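Local coordinates for protein putative NAD dependent dehydrogenase (Micromonospora echinospora, PDB 6NOR) that binds NAD and probably acts as an oxidoreductase in the biosynthesis of the antibiotic gentamicin, at residues L120-G123 with H124-L128; A284-N287 with T288-A292; V61-D64 with L65-F69; Y313-Q316 with D317-V320. One frame throughout, in Å; residues are numbered along the deposited sequence.

Contact 1. Residues L120-G123 with H124-L128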
loop_
_atom_site.group_PDB
_atom_site.type_symbol
_atom_site.label_atom_id
_atom_site.label_comp_id
_atom_site.label_asym_id
_atom_site.label_seq_id
_atom_site.Cartn_x
_atom_site.Cartn_y
_atom_site.Cartn_z
ATOM N N LEU A 120 23.428 -26.893 16.082
ATOM C CA LEU A 120 22.839 -26.235 17.242
ATOM C C LEU A 120 23.858 -25.751 18.269
ATOM O O LEU A 120 23.494 -25.400 19.378
ATOM C CB LEU A 120 21.837 -27.175 17.906
ATOM C CG LEU A 120 20.720 -27.600 16.943
ATOM C CD1 LEU A 120 19.942 -28.790 17.507
ATOM C CD2 LEU A 120 19.804 -26.401 16.608
ATOM N N SER A 121 25.129 -25.720 17.905
ATOM C CA SER A 121 26.140 -25.183 18.804
ATOM C C SER A 121 27.290 -24.600 18.004
ATOM O O SER A 121 27.544 -25.005 16.873
ATOM C CB SER A 121 26.631 -26.258 19.775
ATOM O OG SER A 121 27.476 -27.193 19.126
ATOM N N THR A 122 27.952 -23.607 18.574
ATOM C CA THR A 122 29.058 -22.945 17.902
ATOM C C THR A 122 30.197 -23.919 17.621
ATOM O O THR A 122 30.784 -23.898 16.545
ATOM C CB THR A 122 29.561 -21.767 18.733
ATOM O OG1 THR A 122 28.516 -20.793 18.805
ATOM C CG2 THR A 122 30.798 -21.136 18.103
ATOM N N GLY A 123 30.484 -24.785 18.586
ATOM C CA GLY A 123 31.506 -25.808 18.417
ATOM C C GLY A 123 31.288 -26.694 17.211
ATOM O O GLY A 123 32.166 -26.858 16.370
ATOM N N HIS A 124 30.094 -27.254 17.120
ATOM C CA HIS A 124 29.724 -28.103 15.997
ATOM C C HIS A 124 29.881 -27.394 14.670
ATOM O O HIS A 124 30.255 -28.003 13.691
ATOM C CB HIS A 124 28.289 -28.573 16.138
ATOM C CG HIS A 124 28.093 -29.577 17.222
ATOM N ND1 HIS A 124 26.849 -29.922 17.702
ATOM C CD2 HIS A 124 28.985 -30.305 17.929
ATOM C CE1 HIS A 124 26.986 -30.827 18.654
ATOM N NE2 HIS A 124 28.272 -31.071 18.815
ATOM N N ALA A 125 29.604 -26.100 14.645
ATOM C CA ALA A 125 29.645 -25.364 13.387
ATOM C C ALA A 125 31.077 -25.151 12.961
ATOM O O ALA A 125 31.413 -25.366 11.812
ATOM C CB ALA A 125 28.918 -24.015 13.504
ATOM N N ARG A 126 31.918 -24.718 13.887
ATOM C CA ARG A 126 33.328 -24.538 13.574
ATOM C C ARG A 126 33.988 -25.861 13.179
ATOM O O ARG A 126 34.824 -25.896 12.289
ATOM C CB ARG A 126 34.077 -23.916 14.756
ATOM C CG ARG A 126 33.633 -22.526 15.093
ATOM C CD ARG A 126 34.464 -21.965 16.224
ATOM N NE ARG A 126 34.200 -20.560 16.502
ATOM C CZ ARG A 126 34.925 -19.550 16.038
ATOM N NH1 ARG A 126 35.950 -19.776 15.235
ATOM N NH2 ARG A 126 34.608 -18.307 16.366
ATOM N N GLN A 127 33.590 -26.946 13.833
ATOM C CA GLN A 127 34.211 -28.250 13.605
ATOM C C GLN A 127 33.741 -28.909 12.329
ATOM O O GLN A 127 34.517 -29.563 11.635
ATOM C CB GLN A 127 33.959 -29.151 14.813
ATOM C CG GLN A 127 34.709 -28.607 16.015
ATOM C CD GLN A 127 34.264 -29.196 17.317
ATOM O OE1 GLN A 127 33.903 -30.356 17.390
ATOM N NE2 GLN A 127 34.304 -28.401 18.361
ATOM N N LEU A 128 32.473 -28.734 12.009
ATOM C CA LEU A 128 31.960 -29.197 10.730
ATOM C C LEU A 128 32.642 -28.447 9.587
ATOM O O LEU A 128 33.054 -29.025 8.589
ATOM C CB LEU A 128 30.472 -28.979 10.669
ATOM C CG LEU A 128 29.600 -29.967 9.924
ATOM C CD1 LEU A 128 29.966 -31.371 10.298
ATOM C CD2 LEU A 128 28.157 -29.679 10.306
HETATM O O HOH W 1 24.174 -29.742 16.912
#
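Thr122 O takes two backbone N-H groups in the first turn of helix 122-134: a nearly straight bond from Arg126 N at 3.0 Å and a weak one from Ala125 N. This helix is the crossover of a Rossmann beta-alpha-beta unit between strands 111-114 and 139-141, and Ser121 is its N-cap. Ser121 OG sits between its own backbone N and carbonyl carbon (chi1 74°), which points the hydroxyl forward into the helix, to receive His124 N at 3.3 Å, while Ser121 O accepts from Ala125 N. The same OG lies over one face of the His124 imidazole, toward the rim and 3.1 Å from its CG. Further along, the methyl CG2 of Thr122 runs beside the extended Arg126 chain and meets the guanidinium at its edge, 3.8 Å from NE. Gln127 lays its CG against Gly123 O, which also accepts from Gln127 N at 2.9 Å. Inward, Ala125 packs on Val338 of helix 334-353, and Leu128 on Ala102 and Ile106 of helix 98-107. A water in the imidazole plane links His124 ND1, 2.8 Å away, to Leu120 N, from which it accepts a hydrogen bond.

Contact 2. Residues A284-N287 with T288-A292; sequences AYTN and TKFGA
The side chains of Thr286 and Phe290 run alongside with opposite headings, around an ST turn at the end of strand 282-286. That strand pairs with Gly299 and Leu301 of its own chain and forms an antiparallel ladder with a strand of a second subunit. Methyl CG2 of Thr286 lies 3.6 Å from Phe290 CD2, and Ala284 CB, two residues back on the same side of the strand, meets CE2 at 3.7 Å. Tyr285 O, from the residue between, comes to the ring at its edge, 3.6 Å from CE2. Thr288 instead comes in nearly perpendicular to Thr286. Because Thr286 holds OG1 opposite its backbone N (chi1 -175°), the hydroxyl reaches forward over the turn and receives Thr288 N at 3.1 Å in a fairly straight bond. Thr286 OG1 also bonds to Ala163 O of the second subunit, and Thr288 OG1 to Glu162 O there. A valine in place of Thr286 is likely to leave Thr288 N and Ala163 O of the second subunit without their shared hydroxyl. On the other side of the strand Tyr285 OH donates to Asn287 OD1 at 2.8 Å, the carboxamide oxygen lying in the plane of the phenol ring.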
loop_
_atom_site.group_PDB
_atom_site.type_symbol
_atom_site.label_atom_id
_atom_site.label_comp_id
_atom_site.label_asym_id
_atom_site.label_seq_id
_atom_site.Cartn_x
_atom_site.Cartn_y
_atom_site.Cartn_z
ATOM N N ALA A 284 -6.416 -9.893 -4.416
ATOM C CA ALA A 284 -7.628 -10.565 -4.824
ATOM C C ALA A 284 -8.682 -10.522 -3.738
ATOM O O ALA A 284 -8.375 -10.401 -2.567
ATOM C CB ALA A 284 -7.335 -11.977 -5.209
ATOM N N TYR A 285 -9.938 -10.606 -4.145
ATOM C CA TYR A 285 -11.014 -10.761 -3.200
ATOM C C TYR A 285 -11.966 -11.783 -3.751
ATOM O O TYR A 285 -12.203 -11.812 -4.941
ATOM C CB TYR A 285 -11.748 -9.430 -2.930
ATOM C CG TYR A 285 -12.941 -9.642 -2.031
ATOM C CD1 TYR A 285 -14.191 -9.974 -2.563
ATOM C CD2 TYR A 285 -12.809 -9.590 -0.653
ATOM C CE1 TYR A 285 -15.272 -10.217 -1.747
ATOM C CE2 TYR A 285 -13.889 -9.820 0.175
ATOM C CZ TYR A 285 -15.122 -10.139 -0.381
ATOM O OH TYR A 285 -16.205 -10.396 0.423
ATOM N N THR A 286 -12.521 -12.622 -2.888
ATOM C CA THR A 286 -13.671 -13.416 -3.293
ATOM C C THR A 286 -14.691 -13.606 -2.168
ATOM O O THR A 286 -14.339 -13.644 -0.992
ATOM C CB THR A 286 -13.252 -14.799 -3.812
ATOM O OG1 THR A 286 -14.406 -15.484 -4.301
ATOM C CG2 THR A 286 -12.595 -15.621 -2.726
ATOM N N ASN A 287 -15.957 -13.707 -2.552
ATOM C CA ASN A 287 -17.039 -14.087 -1.647
ATOM C C ASN A 287 -17.051 -15.587 -1.317
ATOM O O ASN A 287 -17.657 -15.994 -0.341
ATOM C CB ASN A 287 -18.398 -13.692 -2.242
ATOM C CG ASN A 287 -18.710 -12.206 -2.057
ATOM O OD1 ASN A 287 -18.243 -11.571 -1.113
ATOM N ND2 ASN A 287 -19.494 -11.654 -2.962
ATOM N N THR A 288 -16.376 -16.403 -2.120
ATOM C CA THR A 288 -16.316 -17.847 -1.876
ATOM C C THR A 288 -14.906 -18.295 -1.490
ATOM O O THR A 288 -14.476 -18.073 -0.370
ATOM C CB THR A 288 -16.804 -18.652 -3.108
ATOM O OG1 THR A 288 -16.088 -18.236 -4.265
ATOM C CG2 THR A 288 -18.276 -18.385 -3.356
ATOM N N LYS A 289 -14.183 -18.914 -2.410
ATOM C CA LYS A 289 -12.774 -19.201 -2.168
ATOM C C LYS A 289 -12.000 -19.300 -3.465
ATOM O O LYS A 289 -12.550 -19.680 -4.482
ATOM C CB LYS A 289 -12.610 -20.493 -1.364
ATOM C CG LYS A 289 -13.101 -21.750 -2.051
ATOM C CD LYS A 289 -12.728 -22.980 -1.224
ATOM C CE LYS A 289 -13.218 -24.277 -1.859
ATOM N NZ LYS A 289 -12.452 -24.650 -3.084
ATOM N N PHE A 290 -10.724 -18.946 -3.431
ATOM C CA PHE A 290 -9.844 -19.204 -4.571
ATOM C C PHE A 290 -9.231 -20.571 -4.404
ATOM O O PHE A 290 -8.529 -20.817 -3.439
ATOM C CB PHE A 290 -8.742 -18.142 -4.687
ATOM C CG PHE A 290 -9.196 -16.850 -5.315
ATOM C CD1 PHE A 290 -9.273 -16.718 -6.684
ATOM C CD2 PHE A 290 -9.535 -15.768 -4.530
ATOM C CE1 PHE A 290 -9.680 -15.527 -7.259
ATOM C CE2 PHE A 290 -9.936 -14.568 -5.096
ATOM C CZ PHE A 290 -10.016 -14.455 -6.461
ATOM N N GLY A 291 -9.501 -21.463 -5.340
ATOM C CA GLY A 291 -8.947 -22.802 -5.289
ATOM C C GLY A 291 -7.427 -22.868 -5.277
ATOM O O GLY A 291 -6.838 -23.657 -4.541
ATOM N N ALA A 292 -6.779 -22.036 -6.084
ATOM C CA ALA A 292 -5.341 -22.162 -6.251
ATOM C C ALA A 292 -4.556 -21.318 -5.267
ATOM O O ALA A 292 -3.413 -20.977 -5.531
ATOM C CB ALA A 292 -4.938 -21.805 -7.676
#

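Contact 3. Residues V61-D64 with L65-F69; sequences VGTD and LATRF
Thr67 leans back over Thr63, one turn earlier in helix 59-69, and its side chain can be followed atom by atom. CB stands 3.7 Å from Thr63 O, the carbonyl that already accepts Thr67 N at 2.9 Å. From there the side chain forks. With chi1 at 71°, OG1 falls between the backbone N and the carbonyl carbon and points back to Asp64 O, giving a weak hydrogen bond of 3.5 Å. The other branch, CG2, presses close on Thr63 O at 3.1 Å, and beyond it the two threonine methyls meet, Thr67 CG2 to Thr63 CG2 at 4.0 Å. Asp64 O has a second weak donor in Arg68 N, while Leu65 N and Ala66 N make sounder helical bonds to Val61 O and Gly62 O. Leu65 CD1 lies at the edge of the Phe69 ring, in its plane, and Arg68 CG rests over one face of that ring. Helix 59-69 connects strands 49-55 and 72-74 of the nucleotide-binding sheet: Leu65 and Ala66 pack on Val54 of the first, Thr63 and Ala66 on Val73 of the second, and Phe69 reaches Ala40 and Thr44 of helix 34-44, while Val61 touches Asp56 and the bound NAD in the first turn of the helix.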
loop_
_atom_site.group_PDB
_atom_site.type_symbol
_atom_site.label_atom_id
_atom_site.label_comp_id
_atom_site.label_asym_id
_atom_site.label_seq_id
_atom_site.Cartn_x
_atom_site.Cartn_y
_atom_site.Cartn_z
ATOM N N VAL A 61 7.093 -42.048 2.832
ATOM C CA VAL A 61 7.411 -40.668 2.479
ATOM C C VAL A 61 8.593 -40.604 1.519
ATOM O O VAL A 61 8.564 -39.894 0.517
ATOM C CB VAL A 61 7.717 -39.829 3.733
ATOM C CG1 VAL A 61 8.426 -38.533 3.364
ATOM C CG2 VAL A 61 6.434 -39.551 4.484
ATOM N N GLY A 62 9.628 -41.366 1.830
ATOM C CA GLY A 62 10.780 -41.454 0.967
ATOM C C GLY A 62 10.396 -41.954 -0.408
ATOM O O GLY A 62 10.836 -41.414 -1.422
ATOM N N THR A 63 9.555 -42.978 -0.444
ATOM C CA THR A 63 9.195 -43.609 -1.700
ATOM C C THR A 63 8.359 -42.672 -2.553
ATOM O O THR A 63 8.585 -42.555 -3.757
ATOM C CB THR A 63 8.444 -44.927 -1.463
ATOM O OG1 THR A 63 9.384 -45.935 -1.071
ATOM C CG2 THR A 63 7.730 -45.370 -2.710
ATOM N N ASP A 64 7.423 -41.977 -1.923
ATOM C CA ASP A 64 6.576 -41.017 -2.625
ATOM C C ASP A 64 7.397 -39.916 -3.293
ATOM O O ASP A 64 7.128 -39.538 -4.429
ATOM C CB ASP A 64 5.555 -40.403 -1.664
ATOM C CG ASP A 64 4.495 -41.412 -1.203
ATOM O OD1 ASP A 64 4.617 -42.617 -1.534
ATOM O OD2 ASP A 64 3.544 -41.003 -0.499
ATOM N N LEU A 65 8.410 -39.411 -2.601
ATOM C CA LEU A 65 9.265 -38.400 -3.198
ATOM C C LEU A 65 10.101 -38.983 -4.338
ATOM O O LEU A 65 10.157 -38.413 -5.421
ATOM C CB LEU A 65 10.173 -37.754 -2.140
ATOM C CG LEU A 65 10.944 -36.519 -2.625
ATOM C CD1 LEU A 65 9.997 -35.428 -3.152
ATOM C CD2 LEU A 65 11.872 -35.958 -1.556
ATOM N N ALA A 66 10.731 -40.125 -4.101
ATOM C CA ALA A 66 11.570 -40.766 -5.114
ATOM C C ALA A 66 10.841 -41.108 -6.423
ATOM O O ALA A 66 11.391 -40.916 -7.498
ATOM C CB ALA A 66 12.208 -42.016 -4.539
ATOM N N THR A 67 9.620 -41.625 -6.353
ATOM C CA THR A 67 8.948 -42.013 -7.595
ATOM C C THR A 67 8.553 -40.777 -8.383
ATOM O O THR A 67 8.453 -40.801 -9.597
ATOM C CB THR A 67 7.702 -42.867 -7.358
ATOM O OG1 THR A 67 6.666 -42.054 -6.800
ATOM C CG2 THR A 67 8.010 -44.034 -6.427
ATOM N N ARG A 68 8.344 -39.686 -7.675
ATOM C CA ARG A 68 7.985 -38.429 -8.292
ATOM C C ARG A 68 9.126 -37.910 -9.171
ATOM O O ARG A 68 8.893 -37.264 -10.190
ATOM C CB ARG A 68 7.620 -37.430 -7.196
ATOM C CG ARG A 68 6.953 -36.160 -7.632
ATOM C CD ARG A 68 6.791 -35.274 -6.400
ATOM N NE ARG A 68 6.369 -33.913 -6.710
ATOM C CZ ARG A 68 6.428 -32.907 -5.844
ATOM N NH1 ARG A 68 6.017 -31.694 -6.199
ATOM N NH2 ARG A 68 6.899 -33.121 -4.620
ATOM N N PHE A 69 10.362 -38.218 -8.794
ATOM C CA PHE A 69 11.511 -37.762 -9.565
ATOM C C PHE A 69 12.353 -38.896 -10.135
ATOM O O PHE A 69 13.427 -38.663 -10.674
ATOM C CB PHE A 69 12.380 -36.851 -8.709
ATOM C CG PHE A 69 11.657 -35.623 -8.248
ATOM C CD1 PHE A 69 11.494 -34.543 -9.096
ATOM C CD2 PHE A 69 11.107 -35.564 -6.988
ATOM C CE1 PHE A 69 10.808 -33.419 -8.682
ATOM C CE2 PHE A 69 10.422 -34.447 -6.577
ATOM C CZ PHE A 69 10.278 -33.377 -7.426
#

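Contact 4. Residues Y313-Q316 with D317-V320. With NAD (nicotinamide-adenine-dinucleotide), chain G.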
loop_
_atom_site.group_PDB
_atom_site.type_symbol
_atom_site.label_atom_id
_atom_site.label_comp_id
_atom_site.label_asym_id
_atom_site.label_seq_id
_atom_site.Cartn_x
_atom_site.Cartn_y
_atom_site.Cartn_z
ATOM N N TYR A 313 15.293 -20.000 -3.199
ATOM C CA TYR A 313 15.765 -21.386 -3.217
ATOM C C TYR A 313 16.488 -21.729 -4.511
ATOM O O TYR A 313 17.487 -22.448 -4.500
ATOM C CB TYR A 313 14.623 -22.365 -3.023
ATOM C CG TYR A 313 13.938 -22.238 -1.707
ATOM C CD1 TYR A 313 14.576 -22.595 -0.538
ATOM C CD2 TYR A 313 12.637 -21.765 -1.629
ATOM C CE1 TYR A 313 13.946 -22.468 0.666
ATOM C CE2 TYR A 313 12.001 -21.643 -0.440
ATOM C CZ TYR A 313 12.654 -21.988 0.707
ATOM O OH TYR A 313 11.995 -21.860 1.890
ATOM N N VAL A 314 15.971 -21.208 -5.618
ATOM C CA VAL A 314 16.515 -21.483 -6.935
ATOM C C VAL A 314 17.931 -20.901 -7.062
ATOM O O VAL A 314 18.848 -21.583 -7.480
ATOM C CB VAL A 314 15.571 -20.930 -8.039
ATOM C CG1 VAL A 314 16.201 -21.013 -9.406
ATOM C CG2 VAL A 314 14.286 -21.699 -8.041
ATOM N N HIS A 315 18.116 -19.661 -6.652
ATOM C CA HIS A 315 19.421 -19.010 -6.742
ATOM C C HIS A 315 20.455 -19.625 -5.800
ATOM O O HIS A 315 21.606 -19.789 -6.164
ATOM C CB HIS A 315 19.285 -17.511 -6.473
ATOM C CG HIS A 315 18.583 -16.782 -7.571
ATOM N ND1 HIS A 315 17.208 -16.751 -7.681
ATOM C CD2 HIS A 315 19.065 -16.107 -8.641
ATOM C CE1 HIS A 315 16.875 -16.078 -8.768
ATOM N NE2 HIS A 315 17.982 -15.676 -9.367
ATOM N N GLN A 316 20.021 -19.965 -4.597
ATOM C CA GLN A 316 20.873 -20.645 -3.636
ATOM C C GLN A 316 21.416 -21.959 -4.200
ATOM O O GLN A 316 22.615 -22.183 -4.229
ATOM C CB GLN A 316 20.101 -20.912 -2.357
ATOM C CG GLN A 316 20.828 -21.755 -1.354
ATOM C CD GLN A 316 19.937 -22.077 -0.184
ATOM O OE1 GLN A 316 19.989 -21.416 0.848
ATOM N NE2 GLN A 316 19.102 -23.089 -0.342
ATOM N N ASP A 317 20.514 -22.813 -4.659
ATOM C CA ASP A 317 20.893 -24.124 -5.138
ATOM C C ASP A 317 21.676 -24.056 -6.436
ATOM O O ASP A 317 22.500 -24.906 -6.683
ATOM C CB ASP A 317 19.665 -25.000 -5.284
ATOM C CG ASP A 317 19.095 -25.395 -3.937
ATOM O OD1 ASP A 317 19.456 -24.728 -2.946
ATOM O OD2 ASP A 317 18.303 -26.357 -3.865
ATOM N N ARG A 318 21.467 -23.026 -7.237
ATOM C CA ARG A 318 22.270 -22.893 -8.430
ATOM C C ARG A 318 23.694 -22.542 -8.042
ATOM O O ARG A 318 24.644 -23.069 -8.586
ATOM C CB ARG A 318 21.715 -21.842 -9.380
ATOM C CG ARG A 318 22.510 -21.786 -10.683
ATOM C CD ARG A 318 22.116 -20.615 -11.552
ATOM N NE ARG A 318 20.677 -20.562 -11.811
ATOM C CZ ARG A 318 19.897 -19.535 -11.479
ATOM N NH1 ARG A 318 20.418 -18.476 -10.870
ATOM N NH2 ARG A 318 18.601 -19.563 -11.757
ATOM N N GLN A 319 23.841 -21.657 -7.078
ATOM C CA GLN A 319 25.166 -21.263 -6.656
ATOM C C GLN A 319 25.895 -22.361 -5.888
ATOM O O GLN A 319 27.113 -22.438 -5.937
ATOM C CB GLN A 319 25.081 -20.006 -5.817
ATOM C CG GLN A 319 24.739 -18.829 -6.670
ATOM C CD GLN A 319 24.956 -17.532 -5.962
ATOM O OE1 GLN A 319 25.889 -17.390 -5.165
ATOM N NE2 GLN A 319 24.092 -16.562 -6.245
ATOM N N VAL A 320 25.160 -23.206 -5.181
ATOM C CA VAL A 320 25.784 -24.335 -4.514
ATOM C C VAL A 320 26.321 -25.357 -5.529
ATOM O O VAL A 320 27.453 -25.809 -5.435
ATOM C CB VAL A 320 24.805 -25.014 -3.564
ATOM C CG1 VAL A 320 25.351 -26.333 -3.122
ATOM C CG2 VAL A 320 24.538 -24.108 -2.360
HETATM P PA NAD G . 9.637 -32.260 7.797
HETATM O O1A NAD G . 9.115 -32.779 9.158
HETATM O O2A NAD G . 8.560 -31.882 6.852
HETATM O O5B NAD G . 10.515 -33.374 7.126
HETATM C C5B NAD G . 11.530 -33.995 7.894
HETATM C C4B NAD G . 11.869 -35.314 7.151
HETATM O O4B NAD G . 12.978 -35.831 7.597
HETATM C C3B NAD G . 10.790 -36.332 7.443
HETATM O O3B NAD G . 10.414 -36.901 6.261
HETATM C C2B NAD G . 11.484 -37.371 8.365
HETATM O O2B NAD G . 10.872 -38.691 8.130
HETATM C C1B NAD G . 12.675 -37.359 7.923
HETATM N N9A NAD G . 13.667 -37.759 8.904
HETATM C C8A NAD G . 13.685 -37.589 10.241
HETATM N N7A NAD G . 14.853 -38.096 10.706
HETATM C C5A NAD G . 15.543 -38.574 9.668
HETATM C C6A NAD G . 16.754 -39.193 9.579
HETATM N N6A NAD G . 17.619 -39.488 10.609
HETATM N N1A NAD G . 17.227 -39.565 8.398
HETATM C C2A NAD G . 16.499 -39.356 7.274
HETATM N N3A NAD G . 15.291 -38.749 7.365
HETATM C C4A NAD G . 14.816 -38.355 8.552
HETATM O O3 NAD G . 10.557 -31.047 8.098
HETATM P PN NAD G . 11.021 -29.896 7.099
HETATM O O1N NAD G . 11.284 -30.358 5.703
HETATM O O2N NAD G . 10.003 -28.769 7.117
HETATM O O5D NAD G . 12.377 -29.355 7.693
HETATM C C5D NAD G . 13.590 -30.054 7.489
HETATM C C4D NAD G . 14.767 -29.064 7.599
HETATM O O4D NAD G . 14.666 -28.073 6.760
HETATM C C3D NAD G . 14.785 -28.402 9.009
HETATM O O3D NAD G . 16.030 -28.302 9.411
HETATM C C2D NAD G . 14.119 -27.028 8.781
HETATM O O2D NAD G . 14.596 -26.067 9.815
HETATM C C1D NAD G . 14.509 -26.697 7.582
HETATM N N1N NAD G . 13.573 -25.842 6.914
HETATM C C2N NAD G . 14.066 -24.792 6.148
HETATM C C3N NAD G . 13.202 -23.925 5.475
HETATM C C7N NAD G . 13.828 -22.775 4.668
HETATM O O7N NAD G . 13.143 -21.969 4.156
HETATM N N7N NAD G . 15.244 -22.680 4.576
HETATM C C4N NAD G . 11.836 -24.075 5.555
HETATM C C5N NAD G . 11.334 -25.133 6.313
HETATM C C6N NAD G . 12.212 -26.016 6.997
#
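The nicotinamide end of the NAD pocket is met here by the first turns of helix 313-326. Tyr313 OH donates a short hydrogen bond, 2.5 Å, to NAD O7N, the carboxamide oxygen, which lies at the edge of the phenol ring and in its plane. Asn144 and Met35, both NAD-binding residues, pack against the same tyrosine. Behind the ring, Tyr313 O accepts Asp317 N at 3.1 Å, the first of four successive helical bonds, the fourth from Val320 N to Gln316 O. Gln316 carries its extended chain away from its backbone N (chi1 173°), and this brings NE2 to Asp317 OD1 at 3.1 Å; amide and carboxylate are nearly coplanar, 13° apart, and the bond is almost straight. The other oxygen, Asp317 OD2, bonds to His39 ND1 of helix 34-44. With an alanine at Asp317, Gln316 NE2 and His39 ND1 would probably lose the carboxylate they share, and the Gln316 amide would be free to turn. On the other flank Arg318 bends at chi3, setting NH1 3.5 Å from His315 CD2, with ring and guanidinium almost perpendicular, and NH2 against Val314 CG1. Two bonds thus hold the buried carboxylate, one oxygen each, joining the helix to helix 34-44, while the tyrosine hydroxyl is likely to restrict rotation of the nicotinamide carboxamide.

Contacts 1 and 3 are short pieces of two crossover helices in the same Rossmann domain, their centres about 32 Å apart: contact 1 lies at the surface and is organised by a serine cap, whereas contact 3 packs one side on the sheet and is held across its segments mostly by helical backbone bonds. Contact 4 lies nearest the middle of the chain, about 12 Å from its centre, and meets the cofactor through one tyrosine hydroxyl while a buried carboxylate ties its helix down; contact 3 meets NAD as well, but through the apolar Val61. Contact 2, about 46 Å from contact 1 between centres, stands apart, its hydroxyls and strand edge being taken up by another subunit.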